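Local coordinates for protein TASOR (Homo sapiens, PDB 6TL1) that serves in the HUSH complex, which represses genes epigenetically by promoting recruitment of SETDB1 and MORC2 to chromatin marked by H3K9me3, this chain being the pseudo-PARP domain of TASOR, at residues I134-I139 with Y182-Y187; D61-K66 with K156-V161; E48-E53 with R193-H198; T98-P103 with K140-P145. All coordinates share one frame; numbering follows the deposited sequence.

Interaction 1: I134-I139 with Y182-Y187; sequences IMKGKI and YYFYEY
Ile134 drives its CD1 methyl between two aromatic rings, 3.5 Å from CZ of Phe184 and 3.8 Å from CD2 of Tyr182, and its long axis runs at about a right angle to both side chains. The rest of the isoleucine adds to the grip on Phe184, since CB of Ile134 lies 3.6 Å from CZ and the CG2 branch reaches CZ and CE2 of the same ring. This reach depends on a chi1 of 57°, which lodges CG1 between the backbone N and the carbonyl carbon. Next along the chain, the carbonyl O of Met135 meets the edge of the Phe184 ring near its plane, 3.5 Å from CE1, where the ring hydrogens carry slight positive charge. The third approach is that of Lys136, whose CD lies over one face of Tyr182, 3.5 Å from CE1. Bends at chi3 and chi4 (-87° and -60°) carry the lysine chain across the ring toward the phenol end, so the aliphatic part of the side chain does the covering. In the pseudo-PARP domain this is the place where the link between strands 126-134 and 139-142, which belong to different sheets, passes beside strand 181-184. Tyr182 and Phe184, two residues apart on that strand, both direct their CB toward the link. Behind the first shell, Cys159 of the neighbouring strand touches both Phe184 and Lys136, and the ring of His198 meets that of Phe184 steeply. Ala73, on strand 71-77, packs against both Ile134 and Tyr182.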
# COMPACT_ATOMS: atom_id res chain seq x y z
N ILE A 134 2.33 -6.40 -2.88
CA ILE A 134 1.18 -6.95 -2.20
C ILE A 134 0.62 -8.07 -3.04
O ILE A 134 0.86 -8.15 -4.25
CB ILE A 134 0.07 -5.90 -1.93
CG1 ILE A 134 -0.36 -5.27 -3.26
CG2 ILE A 134 0.57 -4.86 -0.95
CD1 ILE A 134 -1.51 -4.27 -3.15
N MET A 135 -0.15 -8.93 -2.39
CA MET A 135 -1.05 -9.87 -3.06
C MET A 135 -2.45 -9.58 -2.57
O MET A 135 -2.77 -9.82 -1.40
CB MET A 135 -0.65 -11.31 -2.76
CG MET A 135 0.69 -11.68 -3.37
SD MET A 135 1.08 -13.41 -3.05
CE MET A 135 1.54 -13.25 -1.33
N LYS A 136 -3.28 -9.03 -3.46
CA LYS A 136 -4.64 -8.76 -3.05
C LYS A 136 -5.41 -10.05 -2.85
O LYS A 136 -6.37 -10.07 -2.09
CB LYS A 136 -5.35 -7.86 -4.07
CG LYS A 136 -4.68 -6.52 -4.31
CD LYS A 136 -5.67 -5.54 -4.94
CE LYS A 136 -5.70 -5.63 -6.45
NZ LYS A 136 -4.38 -5.35 -7.07
N GLY A 137 -4.97 -11.13 -3.49
CA GLY A 137 -5.61 -12.43 -3.30
C GLY A 137 -7.09 -12.37 -3.62
O GLY A 137 -7.53 -11.72 -4.58
N LYS A 138 -7.87 -13.08 -2.81
CA LYS A 138 -9.32 -13.04 -2.92
C LYS A 138 -9.81 -11.81 -2.17
O LYS A 138 -9.63 -11.70 -0.95
CB LYS A 138 -9.96 -14.33 -2.40
CG LYS A 138 -11.47 -14.22 -2.22
CD LYS A 138 -12.15 -15.59 -2.15
CE LYS A 138 -12.42 -16.14 -3.56
NZ LYS A 138 -13.66 -15.55 -4.19
N ILE A 139 -10.40 -10.90 -2.90
CA ILE A 139 -10.77 -9.58 -2.40
C ILE A 139 -12.17 -9.64 -1.84
O ILE A 139 -13.05 -10.30 -2.40
CB ILE A 139 -10.67 -8.54 -3.53
CG1 ILE A 139 -9.24 -8.50 -4.08
CG2 ILE A 139 -11.08 -7.17 -3.02
CD1 ILE A 139 -9.09 -7.70 -5.37
N TYR A 182 -6.49 0.05 0.22
CA TYR A 182 -6.49 -1.39 0.42
C TYR A 182 -6.36 -1.65 1.92
O TYR A 182 -5.61 -0.95 2.60
CB TYR A 182 -5.31 -2.04 -0.31
CG TYR A 182 -5.38 -2.01 -1.83
CD1 TYR A 182 -6.55 -2.32 -2.50
CD2 TYR A 182 -4.26 -1.68 -2.58
CE1 TYR A 182 -6.62 -2.29 -3.88
CE2 TYR A 182 -4.31 -1.66 -3.97
CZ TYR A 182 -5.49 -1.96 -4.61
OH TYR A 182 -5.56 -1.93 -5.99
N TYR A 183 -7.06 -2.65 2.42
CA TYR A 183 -7.04 -3.00 3.85
C TYR A 183 -6.62 -4.46 3.98
O TYR A 183 -7.42 -5.36 3.72
CB TYR A 183 -8.41 -2.75 4.46
CG TYR A 183 -8.59 -3.11 5.92
CD1 TYR A 183 -8.02 -2.35 6.93
CD2 TYR A 183 -9.39 -4.18 6.29
CE1 TYR A 183 -8.23 -2.65 8.27
CE2 TYR A 183 -9.61 -4.50 7.64
CZ TYR A 183 -9.03 -3.73 8.62
OH TYR A 183 -9.24 -4.03 9.94
N PHE A 184 -5.36 -4.68 4.36
CA PHE A 184 -4.77 -6.01 4.44
C PHE A 184 -4.78 -6.51 5.88
O PHE A 184 -4.51 -5.77 6.82
CB PHE A 184 -3.35 -5.99 3.90
CG PHE A 184 -3.28 -5.83 2.41
CD1 PHE A 184 -3.34 -6.94 1.59
CD2 PHE A 184 -3.17 -4.58 1.84
CE1 PHE A 184 -3.30 -6.80 0.21
CE2 PHE A 184 -3.11 -4.43 0.46
CZ PHE A 184 -3.19 -5.55 -0.35
N TYR A 185 -5.08 -7.79 6.04
CA TYR A 185 -5.12 -8.38 7.37
C TYR A 185 -4.82 -9.85 7.22
O TYR A 185 -4.85 -10.41 6.12
CB TYR A 185 -6.48 -8.16 8.03
CG TYR A 185 -7.57 -8.68 7.15
CD1 TYR A 185 -7.96 -10.02 7.20
CD2 TYR A 185 -8.22 -7.85 6.25
CE1 TYR A 185 -8.94 -10.50 6.37
CE2 TYR A 185 -9.22 -8.32 5.43
CZ TYR A 185 -9.58 -9.64 5.49
OH TYR A 185 -10.57 -10.12 4.67
N GLU A 186 -4.57 -10.50 8.36
CA GLU A 186 -4.32 -11.93 8.33
C GLU A 186 -4.67 -12.51 9.69
O GLU A 186 -4.18 -12.02 10.72
CB GLU A 186 -2.87 -12.23 7.97
CG GLU A 186 -2.59 -13.69 7.76
CD GLU A 186 -1.21 -13.97 7.17
OE1 GLU A 186 -0.33 -13.09 7.23
OE2 GLU A 186 -1.01 -15.09 6.68
N TYR A 187 -5.51 -13.53 9.70
CA TYR A 187 -5.80 -14.22 10.93
C TYR A 187 -4.69 -15.22 11.20
O TYR A 187 -4.29 -15.97 10.30
CB TYR A 187 -7.15 -14.93 10.85
CG TYR A 187 -8.34 -14.02 11.01
CD1 TYR A 187 -8.83 -13.69 12.27
CD2 TYR A 187 -9.00 -13.49 9.90
CE1 TYR A 187 -9.93 -12.87 12.43
CE2 TYR A 187 -10.11 -12.66 10.05
CZ TYR A 187 -10.56 -12.35 11.31
OH TYR A 187 -11.65 -11.53 11.48

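Interaction 2: D61-K66 with K156-V161; sequences DGRLDK and KHECHV
Arg63 lays the NE/NH2 edge of its guanidinium against the carboxylate of Glu158, a side-on bidentate salt bridge in which each oxygen receives its own N-H. It belongs to a network that also includes Asp61, built just where helix 45-60 ends in a Schellman motif with Gly62 as its C-prime residue. The NE bond is nearly straight: Arg63 NE lies 2.7 Å from Glu158 OE1 with an angle of 171° at the hydrogen, and OE1 sits in the guanidinium plane. The companion bond, from Arg63 NH2 to Glu158 OE2 at 2.8 Å, is more bent. Both oxygens are met on their syn sides, but the two flat groups are turned 35° apart, so the pair is twisted away from coplanarity. Each chain bends at chi2, and the side chains come at one another from opposite directions. Glu158 OE1 also accepts the backbone N-H of Lys138, which gives the carboxylate a hold on the loop leading into strand 139-142. On the helix side, Leu58 touches both members of the bridge. Lys156, in the loop before strand 159-162, adds a looser electrostatic contribution, its NZ standing 4.2 Å from OD1 of Asp61, beyond salt-bridge range. The other oxygen of that aspartate, OD2, lies at the edge of the guanidinium, 3.5 Å from Arg63 NH1.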
# COMPACT_ATOMS: atom_id res chain seq x y z
N ASP A 61 -4.26 -23.28 -0.46
CA ASP A 61 -5.64 -23.18 -0.00
C ASP A 61 -6.57 -22.93 -1.18
O ASP A 61 -7.78 -22.79 -1.00
CB ASP A 61 -5.71 -22.05 1.07
CG ASP A 61 -7.11 -21.86 1.74
OD1 ASP A 61 -7.11 -21.26 2.84
OD2 ASP A 61 -8.18 -22.23 1.22
N GLY A 62 -6.06 -23.01 -2.40
CA GLY A 62 -6.95 -23.03 -3.53
C GLY A 62 -7.09 -21.72 -4.26
O GLY A 62 -7.91 -21.64 -5.17
N ARG A 63 -6.35 -20.69 -3.88
CA ARG A 63 -6.47 -19.42 -4.59
C ARG A 63 -6.06 -19.62 -6.04
O ARG A 63 -5.22 -20.46 -6.37
CB ARG A 63 -5.57 -18.35 -3.96
CG ARG A 63 -5.87 -18.01 -2.51
CD ARG A 63 -7.29 -17.54 -2.28
NE ARG A 63 -7.38 -16.97 -0.94
CZ ARG A 63 -7.71 -17.66 0.14
NH1 ARG A 63 -7.98 -18.95 0.05
NH2 ARG A 63 -7.75 -17.07 1.33
N LEU A 64 -6.68 -18.84 -6.93
CA LEU A 64 -6.35 -18.99 -8.33
C LEU A 64 -5.07 -18.21 -8.63
O LEU A 64 -4.67 -17.32 -7.87
CB LEU A 64 -7.48 -18.44 -9.20
CG LEU A 64 -8.88 -18.67 -8.77
CD1 LEU A 64 -9.77 -17.76 -9.37
CD2 LEU A 64 -9.34 -20.01 -9.06
N ASP A 65 -4.41 -18.57 -9.74
CA ASP A 65 -3.18 -17.87 -10.10
C ASP A 65 -3.42 -16.38 -10.27
O ASP A 65 -2.53 -15.57 -9.99
CB ASP A 65 -2.55 -18.48 -11.36
CG ASP A 65 -2.26 -19.97 -11.22
OD1 ASP A 65 -1.60 -20.53 -12.12
OD2 ASP A 65 -2.68 -20.56 -10.21
N LYS A 66 -4.62 -16.01 -10.73
CA LYS A 66 -5.03 -14.61 -10.74
C LYS A 66 -4.86 -13.99 -9.36
O LYS A 66 -4.33 -12.89 -9.20
CB LYS A 66 -6.50 -14.49 -11.19
CG LYS A 66 -6.83 -14.81 -12.67
CD LYS A 66 -6.28 -16.14 -13.20
CE LYS A 66 -7.02 -17.34 -12.62
NZ LYS A 66 -6.24 -18.61 -12.78
N LYS A 156 -10.77 -15.76 5.39
CA LYS A 156 -10.53 -16.47 4.13
C LYS A 156 -10.49 -15.52 2.93
O LYS A 156 -10.65 -15.95 1.79
CB LYS A 156 -11.58 -17.56 3.91
CG LYS A 156 -11.58 -18.63 4.99
CD LYS A 156 -10.21 -19.18 5.27
CE LYS A 156 -10.26 -20.26 6.33
NZ LYS A 156 -8.88 -20.77 6.61
N HIS A 157 -10.31 -14.23 3.18
CA HIS A 157 -10.06 -13.22 2.16
C HIS A 157 -8.78 -12.51 2.54
O HIS A 157 -8.41 -12.48 3.71
CB HIS A 157 -11.23 -12.22 2.03
CG HIS A 157 -12.51 -12.85 1.55
ND1 HIS A 157 -13.27 -13.69 2.34
CD2 HIS A 157 -13.16 -12.77 0.36
CE1 HIS A 157 -14.33 -14.09 1.66
NE2 HIS A 157 -14.29 -13.55 0.46
N GLU A 158 -8.09 -11.96 1.55
CA GLU A 158 -6.80 -11.35 1.85
C GLU A 158 -6.89 -9.87 2.19
O GLU A 158 -6.00 -9.37 2.90
CB GLU A 158 -5.82 -11.55 0.69
CG GLU A 158 -5.17 -12.94 0.69
CD GLU A 158 -6.17 -14.09 0.66
OE1 GLU A 158 -6.72 -14.35 -0.44
OE2 GLU A 158 -6.44 -14.68 1.72
N CYS A 159 -7.91 -9.15 1.73
CA CYS A 159 -7.98 -7.72 1.99
C CYS A 159 -9.42 -7.26 1.80
O CYS A 159 -10.25 -7.97 1.23
CB CYS A 159 -7.06 -6.89 1.08
SG CYS A 159 -7.49 -7.01 -0.69
N HIS A 160 -9.71 -6.07 2.32
CA HIS A 160 -10.93 -5.35 1.98
C HIS A 160 -10.59 -4.23 1.00
O HIS A 160 -9.52 -3.64 1.08
CB HIS A 160 -11.57 -4.74 3.22
CG HIS A 160 -12.15 -5.74 4.17
ND1 HIS A 160 -12.71 -5.39 5.38
CD2 HIS A 160 -12.27 -7.09 4.08
CE1 HIS A 160 -13.16 -6.46 5.99
NE2 HIS A 160 -12.90 -7.52 5.23
N VAL A 161 -11.55 -3.93 0.11
CA VAL A 161 -11.48 -2.75 -0.75
C VAL A 161 -12.88 -2.15 -0.79
O VAL A 161 -13.86 -2.80 -0.45
CB VAL A 161 -10.99 -3.03 -2.20
CG1 VAL A 161 -9.66 -3.75 -2.19
CG2 VAL A 161 -12.04 -3.82 -2.98

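Interaction 3: E48-E53 with R193-H198; sequences EKEFTE and RRRPRH
Segment 48-53 of helix 45-60 comes closest to the loop 193-198 where the CA atoms of Phe51 and His198 stand 5.2 Å apart, and there CA of Phe51 makes a CH...O contact with the carbonyl O of Arg197 at 3.4 Å. Phe51, its CG anti to the backbone N (chi1 -174°), continues along the loop backbone until CE2 is 3.5 Å from His198 O. At the outer side, Glu50 OE1 meets the Arg195 guanidinium near its plane in a salt bridge. The NH2 bond is modelled very short, its exact length doubtful, and that from NH1 to the same oxygen is weak. NH2 of Arg193 lies 3.5 Å above one face of the Arg195 guanidinium, offset toward its rim, while Arg193 NE and NH2 together clasp the carbonyl O of Arg195. This pair of hydrogen bonds to one oxygen fixes the rotation of the Arg193 guanidinium, and CG of Arg197 lies over the rim of one of its faces. Arg197 turns its own charge to Glu186 and Glu57. Salt bridges outside and a buried phenylalanine inside are characteristic of an amphipathic helix, here docked on the loop that enters strand 199-209 of the five-stranded antiparallel sheet.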
# COMPACT_ATOMS: atom_id res chain seq x y z
N GLU A 48 10.76 -10.93 2.98
CA GLU A 48 10.57 -11.57 1.68
C GLU A 48 10.33 -13.07 1.85
O GLU A 48 9.53 -13.66 1.12
CB GLU A 48 11.78 -11.31 0.78
CG GLU A 48 11.97 -9.82 0.44
CD GLU A 48 13.28 -9.54 -0.30
OE1 GLU A 48 13.30 -8.66 -1.18
OE2 GLU A 48 14.30 -10.21 0.01
N LYS A 49 11.00 -13.69 2.83
CA LYS A 49 10.72 -15.09 3.14
C LYS A 49 9.26 -15.28 3.49
O LYS A 49 8.63 -16.22 2.99
CB LYS A 49 11.58 -15.59 4.31
CG LYS A 49 13.04 -15.74 4.01
CD LYS A 49 13.77 -16.64 5.01
CE LYS A 49 14.89 -15.87 5.70
NZ LYS A 49 16.05 -16.71 6.12
N GLU A 50 8.70 -14.40 4.32
CA GLU A 50 7.34 -14.63 4.79
C GLU A 50 6.32 -14.29 3.71
O GLU A 50 5.27 -14.94 3.64
CB GLU A 50 7.10 -13.85 6.07
CG GLU A 50 8.07 -14.25 7.16
CD GLU A 50 7.59 -13.94 8.57
OE1 GLU A 50 6.92 -12.91 8.78
OE2 GLU A 50 7.97 -14.71 9.48
N PHE A 51 6.64 -13.33 2.84
CA PHE A 51 5.79 -13.06 1.68
C PHE A 51 5.75 -14.28 0.77
O PHE A 51 4.67 -14.75 0.36
CB PHE A 51 6.33 -11.83 0.93
CG PHE A 51 5.47 -11.36 -0.22
CD1 PHE A 51 5.64 -11.88 -1.49
CD2 PHE A 51 4.52 -10.35 -0.03
CE1 PHE A 51 4.85 -11.44 -2.55
CE2 PHE A 51 3.74 -9.90 -1.09
CZ PHE A 51 3.91 -10.44 -2.34
N THR A 52 6.92 -14.85 0.48
CA THR A 52 6.98 -16.04 -0.36
C THR A 52 6.27 -17.22 0.29
O THR A 52 5.53 -17.95 -0.38
CB THR A 52 8.44 -16.40 -0.64
OG1 THR A 52 9.01 -15.46 -1.56
CG2 THR A 52 8.55 -17.82 -1.20
N GLU A 53 6.47 -17.40 1.59
CA GLU A 53 5.77 -18.47 2.31
C GLU A 53 4.26 -18.27 2.23
O GLU A 53 3.51 -19.21 1.96
CB GLU A 53 6.25 -18.50 3.76
CG GLU A 53 5.49 -19.43 4.68
CD GLU A 53 5.55 -20.88 4.25
OE1 GLU A 53 4.52 -21.57 4.36
OE2 GLU A 53 6.62 -21.33 3.78
N ARG A 193 -3.08 -11.39 13.17
CA ARG A 193 -1.66 -11.10 13.16
C ARG A 193 -1.44 -9.60 13.20
O ARG A 193 -2.22 -8.83 12.63
CB ARG A 193 -1.02 -11.70 11.90
CG ARG A 193 -0.87 -13.21 11.95
CD ARG A 193 -0.06 -13.71 10.77
NE ARG A 193 1.11 -12.86 10.53
CZ ARG A 193 2.35 -13.21 10.84
NH1 ARG A 193 2.58 -14.38 11.42
NH2 ARG A 193 3.35 -12.38 10.60
N ARG A 194 -0.40 -9.16 13.91
CA ARG A 194 -0.16 -7.72 13.90
C ARG A 194 0.54 -7.27 12.62
O ARG A 194 0.54 -6.07 12.32
CB ARG A 194 0.66 -7.29 15.12
CG ARG A 194 -0.11 -7.39 16.43
CD ARG A 194 0.52 -6.53 17.52
NE ARG A 194 0.37 -5.11 17.22
CZ ARG A 194 1.37 -4.29 16.90
NH1 ARG A 194 2.62 -4.73 16.84
NH2 ARG A 194 1.11 -3.01 16.64
N ARG A 195 1.13 -8.20 11.86
CA ARG A 195 1.76 -7.87 10.59
C ARG A 195 1.30 -8.86 9.52
O ARG A 195 1.75 -10.02 9.52
CB ARG A 195 3.28 -7.88 10.70
CG ARG A 195 3.97 -7.60 9.36
CD ARG A 195 5.47 -7.57 9.46
NE ARG A 195 6.00 -8.76 10.11
CZ ARG A 195 6.15 -9.94 9.51
NH1 ARG A 195 5.80 -10.10 8.24
NH2 ARG A 195 6.64 -10.97 10.19
N PRO A 196 0.42 -8.45 8.61
CA PRO A 196 0.04 -9.34 7.51
C PRO A 196 1.25 -9.61 6.64
O PRO A 196 2.04 -8.71 6.36
CB PRO A 196 -1.02 -8.53 6.75
CG PRO A 196 -1.52 -7.52 7.74
CD PRO A 196 -0.30 -7.17 8.56
N ARG A 197 1.42 -10.87 6.23
CA ARG A 197 2.62 -11.25 5.51
C ARG A 197 2.52 -11.09 3.99
O ARG A 197 3.57 -11.16 3.32
CB ARG A 197 3.04 -12.69 5.82
CG ARG A 197 3.06 -13.11 7.29
CD ARG A 197 3.19 -14.63 7.41
NE ARG A 197 1.94 -15.31 7.13
CZ ARG A 197 1.85 -16.62 6.92
NH1 ARG A 197 0.66 -17.17 6.67
NH2 ARG A 197 2.94 -17.37 6.88
N HIS A 198 1.33 -10.85 3.44
CA HIS A 198 1.18 -10.62 2.01
C HIS A 198 1.33 -9.15 1.65
O HIS A 198 0.91 -8.72 0.57
CB HIS A 198 -0.14 -11.22 1.50
CG HIS A 198 -1.35 -10.86 2.30
ND1 HIS A 198 -1.43 -11.02 3.67
CD2 HIS A 198 -2.57 -10.40 1.92
CE1 HIS A 198 -2.62 -10.65 4.10
NE2 HIS A 198 -3.33 -10.25 3.05

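Interaction 4: T98-P103 with K140-P145; sequences TILGSP and KSIYDP
A chi1 of 58° folds the ethyl branch of Ile142 back over its own main chain, flanked by N and C, and with chi2 extended at 172° the CD1 methyl is thrust toward the turn, 3.7 Å from Leu100 CA. Leu100 answers with CD2, which lies 3.7 Å from that same CD1 and 3.8 Å from Ile142 CG1, the two side chains meeting at a slant. In Ile99 the ethyl branch leaves in the direction opposite the backbone N (chi1 -165°), and its CG1 comes within 3.8 Å of Pro145 CD. These two side chains meet at about a right angle. The same proline carbon faces the carbonyl O of Ile99 at 3.6 Å, so Pro145 touches both backbone and side chain of one residue. Ile99 and Leu100 are the central pair of a type I beta turn from Thr98 to Gly101, closed by the Gly101 N to Thr98 O hydrogen bond. The turn thus packs on the end of strand 139-142, an edge strand of the mixed sheet within this chain, and on the residues that follow it. Since no hydrogen bond joins the two segments, their mutual hold is apolar, while polar attachment of the turn comes from elsewhere, from His160 ND1 at Leu100 O and from Tyr108 OH at Leu100 N and Gly101 O.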
# COMPACT_ATOMS: atom_id res chain seq x y z
N THR A 98 -10.74 4.32 9.16
CA THR A 98 -11.68 3.36 9.72
C THR A 98 -12.67 2.80 8.70
O THR A 98 -13.44 1.89 9.03
CB THR A 98 -12.48 4.00 10.86
OG1 THR A 98 -13.17 5.15 10.36
CG2 THR A 98 -11.54 4.46 11.98
N ILE A 99 -12.62 3.28 7.46
CA ILE A 99 -13.70 3.07 6.50
C ILE A 99 -13.87 1.60 6.12
O ILE A 99 -14.99 1.15 5.85
CB ILE A 99 -13.44 3.97 5.27
CG1 ILE A 99 -14.68 4.09 4.40
CG2 ILE A 99 -12.26 3.48 4.45
CD1 ILE A 99 -14.42 5.01 3.24
N LEU A 100 -12.78 0.82 6.08
CA LEU A 100 -12.84 -0.59 5.68
C LEU A 100 -12.70 -1.54 6.86
O LEU A 100 -12.61 -2.76 6.66
CB LEU A 100 -11.75 -0.89 4.65
CG LEU A 100 -11.78 -0.13 3.32
CD1 LEU A 100 -10.66 -0.62 2.42
CD2 LEU A 100 -13.15 -0.24 2.62
N GLY A 101 -12.66 -1.02 8.08
CA GLY A 101 -12.48 -1.86 9.25
C GLY A 101 -11.52 -1.19 10.19
O GLY A 101 -10.82 -0.24 9.79
N SER A 102 -11.44 -1.67 11.43
CA SER A 102 -10.63 -1.01 12.44
C SER A 102 -9.16 -1.04 12.05
O SER A 102 -8.66 -2.09 11.63
CB SER A 102 -10.82 -1.67 13.81
OG SER A 102 -9.96 -1.09 14.79
N PRO A 103 -8.45 0.08 12.16
CA PRO A 103 -7.00 0.06 11.90
C PRO A 103 -6.22 -0.71 12.93
O PRO A 103 -5.02 -0.94 12.72
CB PRO A 103 -6.63 1.54 11.93
CG PRO A 103 -7.63 2.15 12.85
CD PRO A 103 -8.91 1.39 12.65
N LYS A 140 -12.39 -8.97 -0.71
CA LYS A 140 -13.73 -8.76 -0.17
C LYS A 140 -14.06 -7.29 -0.42
O LYS A 140 -13.38 -6.40 0.10
CB LYS A 140 -13.79 -9.10 1.32
CG LYS A 140 -15.09 -8.76 2.02
CD LYS A 140 -16.28 -9.54 1.45
CE LYS A 140 -17.52 -9.31 2.32
NZ LYS A 140 -18.68 -10.12 1.87
N SER A 141 -15.08 -7.05 -1.24
CA SER A 141 -15.55 -5.70 -1.53
C SER A 141 -16.66 -5.32 -0.57
O SER A 141 -17.64 -6.06 -0.43
CB SER A 141 -16.06 -5.61 -2.97
OG SER A 141 -14.99 -5.70 -3.89
N ILE A 142 -16.52 -4.17 0.09
CA ILE A 142 -17.52 -3.76 1.07
C ILE A 142 -18.01 -2.35 0.75
O ILE A 142 -17.27 -1.51 0.22
CB ILE A 142 -16.98 -3.84 2.52
CG1 ILE A 142 -15.74 -2.97 2.69
CG2 ILE A 142 -16.67 -5.30 2.90
CD1 ILE A 142 -15.29 -2.86 4.13
N TYR A 143 -19.27 -2.09 1.08
CA TYR A 143 -19.81 -0.75 0.95
C TYR A 143 -19.35 0.12 2.11
O TYR A 143 -19.14 -0.35 3.23
CB TYR A 143 -21.33 -0.82 0.91
CG TYR A 143 -21.87 -1.37 -0.39
CD1 TYR A 143 -22.06 -2.74 -0.56
CD2 TYR A 143 -22.16 -0.53 -1.44
CE1 TYR A 143 -22.56 -3.24 -1.75
CE2 TYR A 143 -22.66 -1.02 -2.63
CZ TYR A 143 -22.86 -2.37 -2.78
OH TYR A 143 -23.36 -2.85 -3.97
N ASP A 144 -19.19 1.41 1.82
CA ASP A 144 -18.74 2.33 2.86
C ASP A 144 -19.81 2.47 3.94
O ASP A 144 -21.00 2.35 3.66
CB ASP A 144 -18.38 3.69 2.26
CG ASP A 144 -19.49 4.27 1.40
OD1 ASP A 144 -20.02 3.56 0.51
OD2 ASP A 144 -19.84 5.45 1.63
N PRO A 145 -19.42 2.70 5.20
CA PRO A 145 -20.38 2.60 6.31
C PRO A 145 -21.42 3.71 6.30
O PRO A 145 -21.10 4.89 6.10
CB PRO A 145 -19.50 2.68 7.56
CG PRO A 145 -18.27 3.40 7.11
CD PRO A 145 -18.05 2.95 5.69

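From the N terminus, helix 45-60 supplies the first half of interaction 3, whose partner at 193-198 closes the longest loop, 139 intervening residues, with the other three contacts nested inside. Interaction 2 opens at the helix end and closes at 156-161, enclosing interaction 4, which runs from 98-103 to 140-145. Interaction 1 starts at 134-139 and closes at 182-187, so it crosses both interactions 2 and 4. The mixed sheet brings interactions 1, 2 and 4 together: Tyr183 pairs with His160, and Val161 with Ile142. Residues 193-198 reach that sheet region through His198 and Glu158, and interaction 3 thereby brings helix 45-60 to it indirectly.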